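Local coordinates for protein leucine aminopeptidase (Legionella pneumophila, PDB 5GNE) that probably acts as a zinc-dependent aminopeptidase of the M28 family, removing residues from the N-termini of peptides, at residues A[52-66]-A[238-250]. Sequence-based numbering, arbitrary orientation.
With ZN (zinc ion), chain C.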
# COMPACT_ATOMS: atom_id res chain seq x y z
N ARG A 52 4.51 -18.71 -0.41
CA ARG A 52 4.91 -17.31 -0.40
C ARG A 52 6.24 -16.96 0.32
O ARG A 52 7.02 -16.16 -0.19
CB ARG A 52 3.77 -16.45 0.16
CG ARG A 52 4.03 -14.97 0.06
CD ARG A 52 2.78 -14.17 0.33
NE ARG A 52 3.04 -12.74 0.33
CZ ARG A 52 2.09 -11.81 0.42
NH1 ARG A 52 0.81 -12.18 0.48
NH2 ARG A 52 2.42 -10.53 0.42
N PRO A 53 6.50 -17.54 1.51
CA PRO A 53 7.81 -17.26 2.15
C PRO A 53 9.03 -17.73 1.33
O PRO A 53 10.08 -17.10 1.33
CB PRO A 53 7.74 -18.05 3.46
CG PRO A 53 6.31 -18.28 3.71
CD PRO A 53 5.67 -18.43 2.34
N VAL A 54 8.90 -18.89 0.71
CA VAL A 54 9.95 -19.47 -0.12
C VAL A 54 10.02 -18.85 -1.51
O VAL A 54 11.09 -18.50 -2.00
CB VAL A 54 9.77 -21.00 -0.24
CG1 VAL A 54 10.75 -21.58 -1.19
CG2 VAL A 54 9.90 -21.64 1.14
N CYS A 55 8.85 -18.70 -2.13
CA CYS A 55 8.76 -18.41 -3.55
C CYS A 55 8.29 -17.01 -3.90
O CYS A 55 8.24 -16.65 -5.08
CB CYS A 55 7.83 -19.41 -4.22
SG CYS A 55 8.43 -21.11 -4.18
N GLY A 56 7.86 -16.24 -2.90
CA GLY A 56 7.43 -14.87 -3.14
C GLY A 56 5.96 -14.74 -3.46
O GLY A 56 5.25 -15.72 -3.68
N ASN A 57 5.50 -13.51 -3.53
CA ASN A 57 4.13 -13.23 -3.88
C ASN A 57 3.98 -13.27 -5.40
O ASN A 57 4.96 -13.42 -6.10
CB ASN A 57 3.71 -11.88 -3.31
CG ASN A 57 2.22 -11.70 -3.30
OD1 ASN A 57 1.47 -12.68 -3.28
ND2 ASN A 57 1.77 -10.45 -3.31
N TYR A 58 2.76 -13.14 -5.89
CA TYR A 58 2.53 -13.07 -7.33
C TYR A 58 1.91 -11.74 -7.74
O TYR A 58 1.35 -11.02 -6.93
CB TYR A 58 1.63 -14.20 -7.78
CG TYR A 58 0.20 -14.09 -7.29
CD1 TYR A 58 -0.13 -14.44 -5.99
CD2 TYR A 58 -0.80 -13.71 -8.15
CE1 TYR A 58 -1.42 -14.37 -5.55
CE2 TYR A 58 -2.11 -13.65 -7.72
CZ TYR A 58 -2.42 -13.98 -6.43
OH TYR A 58 -3.73 -13.90 -6.02
N LEU A 59 2.03 -11.42 -9.02
CA LEU A 59 1.45 -10.19 -9.53
C LEU A 59 0.31 -10.53 -10.47
O LEU A 59 0.49 -11.29 -11.40
CB LEU A 59 2.52 -9.39 -10.27
CG LEU A 59 2.12 -8.04 -10.89
CD1 LEU A 59 1.77 -7.00 -9.81
CD2 LEU A 59 3.25 -7.55 -11.80
N ASN A 60 -0.88 -10.01 -10.23
CA ASN A 60 -1.93 -10.22 -11.21
C ASN A 60 -1.74 -9.26 -12.36
O ASN A 60 -1.69 -8.06 -12.16
CB ASN A 60 -3.32 -10.05 -10.60
CG ASN A 60 -4.41 -10.54 -11.54
OD1 ASN A 60 -4.44 -10.16 -12.71
ND2 ASN A 60 -5.27 -11.41 -11.05
N ALA A 61 -1.67 -9.79 -13.57
CA ALA A 61 -1.35 -8.97 -14.74
C ALA A 61 -2.54 -8.21 -15.29
O ALA A 61 -2.35 -7.27 -16.06
CB ALA A 61 -0.77 -9.81 -15.83
N GLU A 62 -3.75 -8.62 -14.91
CA GLU A 62 -4.94 -8.02 -15.51
C GLU A 62 -4.96 -6.49 -15.59
O GLU A 62 -5.38 -5.95 -16.60
CB GLU A 62 -6.20 -8.51 -14.79
CG GLU A 62 -7.45 -8.18 -15.58
CD GLU A 62 -8.72 -8.74 -14.96
OE1 GLU A 62 -9.43 -8.00 -14.24
OE2 GLU A 62 -9.02 -9.92 -15.22
N PRO A 63 -4.51 -5.78 -14.55
CA PRO A 63 -4.57 -4.33 -14.74
C PRO A 63 -3.65 -3.84 -15.86
O PRO A 63 -3.89 -2.77 -16.36
CB PRO A 63 -4.08 -3.78 -13.39
CG PRO A 63 -4.41 -4.86 -12.41
CD PRO A 63 -4.15 -6.13 -13.16
N TYR A 64 -2.64 -4.60 -16.23
CA TYR A 64 -1.74 -4.15 -17.30
C TYR A 64 -2.24 -4.53 -18.70
O TYR A 64 -1.91 -3.85 -19.68
CB TYR A 64 -0.32 -4.71 -17.08
CG TYR A 64 0.34 -4.30 -15.77
CD1 TYR A 64 1.13 -3.16 -15.70
CD2 TYR A 64 0.14 -5.02 -14.59
CE1 TYR A 64 1.73 -2.79 -14.53
CE2 TYR A 64 0.74 -4.65 -13.40
CZ TYR A 64 1.53 -3.53 -13.38
OH TYR A 64 2.13 -3.13 -12.20
N ILE A 65 -3.03 -5.59 -18.81
CA ILE A 65 -3.40 -6.11 -20.12
C ILE A 65 -4.91 -6.24 -20.35
O ILE A 65 -5.35 -6.47 -21.49
CB ILE A 65 -2.75 -7.48 -20.36
CG1 ILE A 65 -3.19 -8.50 -19.30
CG2 ILE A 65 -1.26 -7.35 -20.34
CD1 ILE A 65 -2.57 -9.85 -19.55
N GLN A 66 -5.70 -6.08 -19.29
CA GLN A 66 -7.17 -5.96 -19.38
C GLN A 66 -7.86 -6.85 -20.39
O GLN A 66 -8.45 -6.25 -21.29
CB GLN A 66 -7.61 -4.54 -19.78
CG GLN A 66 -7.11 -3.35 -19.00
CD GLN A 66 -5.91 -2.67 -19.67
OE1 GLN A 66 -5.25 -3.25 -20.54
NE2 GLN A 66 -5.63 -1.44 -19.27
N GLU A 238 -5.23 -6.32 -2.11
CA GLU A 238 -3.77 -6.44 -2.13
C GLU A 238 -3.35 -7.89 -1.93
O GLU A 238 -2.32 -8.33 -2.43
CB GLU A 238 -3.14 -5.53 -1.08
CG GLU A 238 -1.62 -5.51 -1.08
CD GLU A 238 -1.01 -6.58 -0.18
OE1 GLU A 238 -1.78 -7.28 0.54
OE2 GLU A 238 0.23 -6.74 -0.18
N GLU A 239 -4.17 -8.64 -1.21
CA GLU A 239 -3.89 -10.03 -0.90
C GLU A 239 -4.22 -10.93 -2.08
O GLU A 239 -4.11 -12.14 -1.99
CB GLU A 239 -4.64 -10.46 0.38
CG GLU A 239 -4.17 -9.71 1.68
CD GLU A 239 -2.76 -10.09 2.10
OE1 GLU A 239 -2.15 -10.88 1.35
OE2 GLU A 239 -2.26 -9.62 3.17
N ARG A 240 -4.60 -10.32 -3.20
CA ARG A 240 -4.88 -11.05 -4.45
C ARG A 240 -3.93 -10.60 -5.56
O ARG A 240 -4.36 -10.10 -6.60
CB ARG A 240 -6.35 -10.84 -4.89
CG ARG A 240 -7.34 -10.93 -3.72
CD ARG A 240 -7.48 -12.37 -3.19
NE ARG A 240 -8.39 -12.40 -2.06
CZ ARG A 240 -9.02 -13.47 -1.59
NH1 ARG A 240 -8.88 -14.66 -2.16
NH2 ARG A 240 -9.83 -13.33 -0.54
N GLY A 241 -2.63 -10.76 -5.34
CA GLY A 241 -1.64 -10.36 -6.31
C GLY A 241 -1.62 -8.87 -6.64
O GLY A 241 -1.41 -8.47 -7.79
N LEU A 242 -1.89 -8.06 -5.63
CA LEU A 242 -1.79 -6.60 -5.74
C LEU A 242 -2.74 -6.01 -6.77
O LEU A 242 -2.50 -4.92 -7.30
CB LEU A 242 -0.35 -6.17 -6.09
CG LEU A 242 0.79 -6.88 -5.36
CD1 LEU A 242 2.14 -6.27 -5.74
CD2 LEU A 242 0.57 -6.88 -3.87
N ILE A 243 -3.84 -6.69 -7.05
CA ILE A 243 -4.68 -6.27 -8.17
C ILE A 243 -5.42 -4.94 -7.91
O ILE A 243 -5.62 -4.17 -8.85
CB ILE A 243 -5.69 -7.38 -8.59
CG1 ILE A 243 -6.35 -7.01 -9.93
CG2 ILE A 243 -6.71 -7.63 -7.51
CD1 ILE A 243 -7.36 -8.02 -10.47
N GLY A 244 -5.79 -4.64 -6.66
CA GLY A 244 -6.45 -3.37 -6.38
C GLY A 244 -5.64 -2.14 -6.80
O GLY A 244 -6.12 -1.32 -7.61
N SER A 245 -4.41 -2.03 -6.29
CA SER A 245 -3.53 -0.93 -6.66
C SER A 245 -3.17 -0.95 -8.16
O SER A 245 -2.86 0.08 -8.74
CB SER A 245 -2.23 -0.94 -5.84
OG SER A 245 -1.64 -2.22 -5.82
N GLY A 246 -3.15 -2.14 -8.75
CA GLY A 246 -3.04 -2.27 -10.19
C GLY A 246 -4.05 -1.36 -10.88
O GLY A 246 -3.70 -0.44 -11.62
N TYR A 247 -5.32 -1.62 -10.61
CA TYR A 247 -6.38 -0.78 -11.16
C TYR A 247 -6.24 0.68 -10.79
O TYR A 247 -6.43 1.55 -11.64
CB TYR A 247 -7.74 -1.32 -10.72
CG TYR A 247 -8.07 -2.59 -11.46
CD1 TYR A 247 -8.15 -2.58 -12.85
CD2 TYR A 247 -8.30 -3.78 -10.79
CE1 TYR A 247 -8.46 -3.73 -13.56
CE2 TYR A 247 -8.61 -4.93 -11.49
CZ TYR A 247 -8.69 -4.90 -12.87
OH TYR A 247 -8.99 -6.03 -13.58
N VAL A 248 -5.89 0.97 -9.54
CA VAL A 248 -5.73 2.37 -9.14
C VAL A 248 -4.62 3.07 -9.95
O VAL A 248 -4.80 4.22 -10.39
CB VAL A 248 -5.45 2.50 -7.63
CG1 VAL A 248 -5.12 3.93 -7.29
CG2 VAL A 248 -6.66 2.04 -6.84
N VAL A 249 -3.48 2.42 -10.13
CA VAL A 249 -2.40 3.05 -10.89
C VAL A 249 -2.81 3.28 -12.34
O VAL A 249 -2.56 4.35 -12.93
CB VAL A 249 -1.11 2.21 -10.84
CG1 VAL A 249 -0.06 2.87 -11.67
CG2 VAL A 249 -0.62 2.13 -9.40
N GLN A 250 -3.49 2.30 -12.91
CA GLN A 250 -4.05 2.44 -14.25
C GLN A 250 -5.03 3.62 -14.29
O GLN A 250 -5.04 4.39 -15.26
CB GLN A 250 -4.72 1.13 -14.69
CG GLN A 250 -3.71 -0.01 -14.85
CD GLN A 250 -2.62 0.29 -15.88
OE1 GLN A 250 -2.91 0.61 -17.04
NE2 GLN A 250 -1.36 0.18 -15.46
ZN ZN C . 0.06 -9.23 3.11
O HOH W 1 1.67 -8.26 2.28
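Arg52 of helix 42-55 reaches Glu239 in the two-zinc site of the M28 peptidase fold, in the loop that leads into helix 243-254. Its chain, extended from CG to NE, sets NH1 at 3.3 Å from Glu239 OE1, a salt bridge whose hydrogen bond is weak, with OE1 at the edge of the guanidinium, whose plane is turned 59° from the carboxylate. Glu239 bends at chi2, so that OE2 binds a zinc ion at 2.4 Å beside Asp204 and His344 while OE1 faces the arginine; the positive charge probably helps to orient this ligand. Asn57 CG lies over the centre of one face of the Arg52 guanidinium. A water on the same zinc links Arg52 NH2, weakly, to Glu238 OE2. Arg52 thus brings the N-terminal part of the chain to the zinc site, which may bear on the enzyme's autoinhibition.

Farther along, Tyr58 lays a ring face on Gly241, whose CA stands 3.8 Å from the centroid in a CH-pi contact. The ring lies so close that glycine, with no side chain, suits the spot, as does its positive phi. Strand 59-60, outermost in the antiparallel sheet it forms with strand 8-13, docks here through one straight bond, Asn60 N to Gly241 O at 2.9 Å, taken on a carbonyl lone pair; Asn60 OD1 meanwhile accepts from Glu62 N, a capping bond in the turn that leads into the short helix.

Pro63 is the knob at the other end of the contact, seated among Ile243, Gly246, Tyr247 and Gln250. Gly246 leaves room for its compact ring, and the Ile243 side chain crosses it at about a right angle, CG1 3.8 Å from Pro63 CG. Tyr247, with CG anti to its carbonyl carbon (chi1 -73°), turns a ring face to the proline, placing Pro63 CG 4.1 Å from the Tyr247 ring centroid and only 3° off the normal.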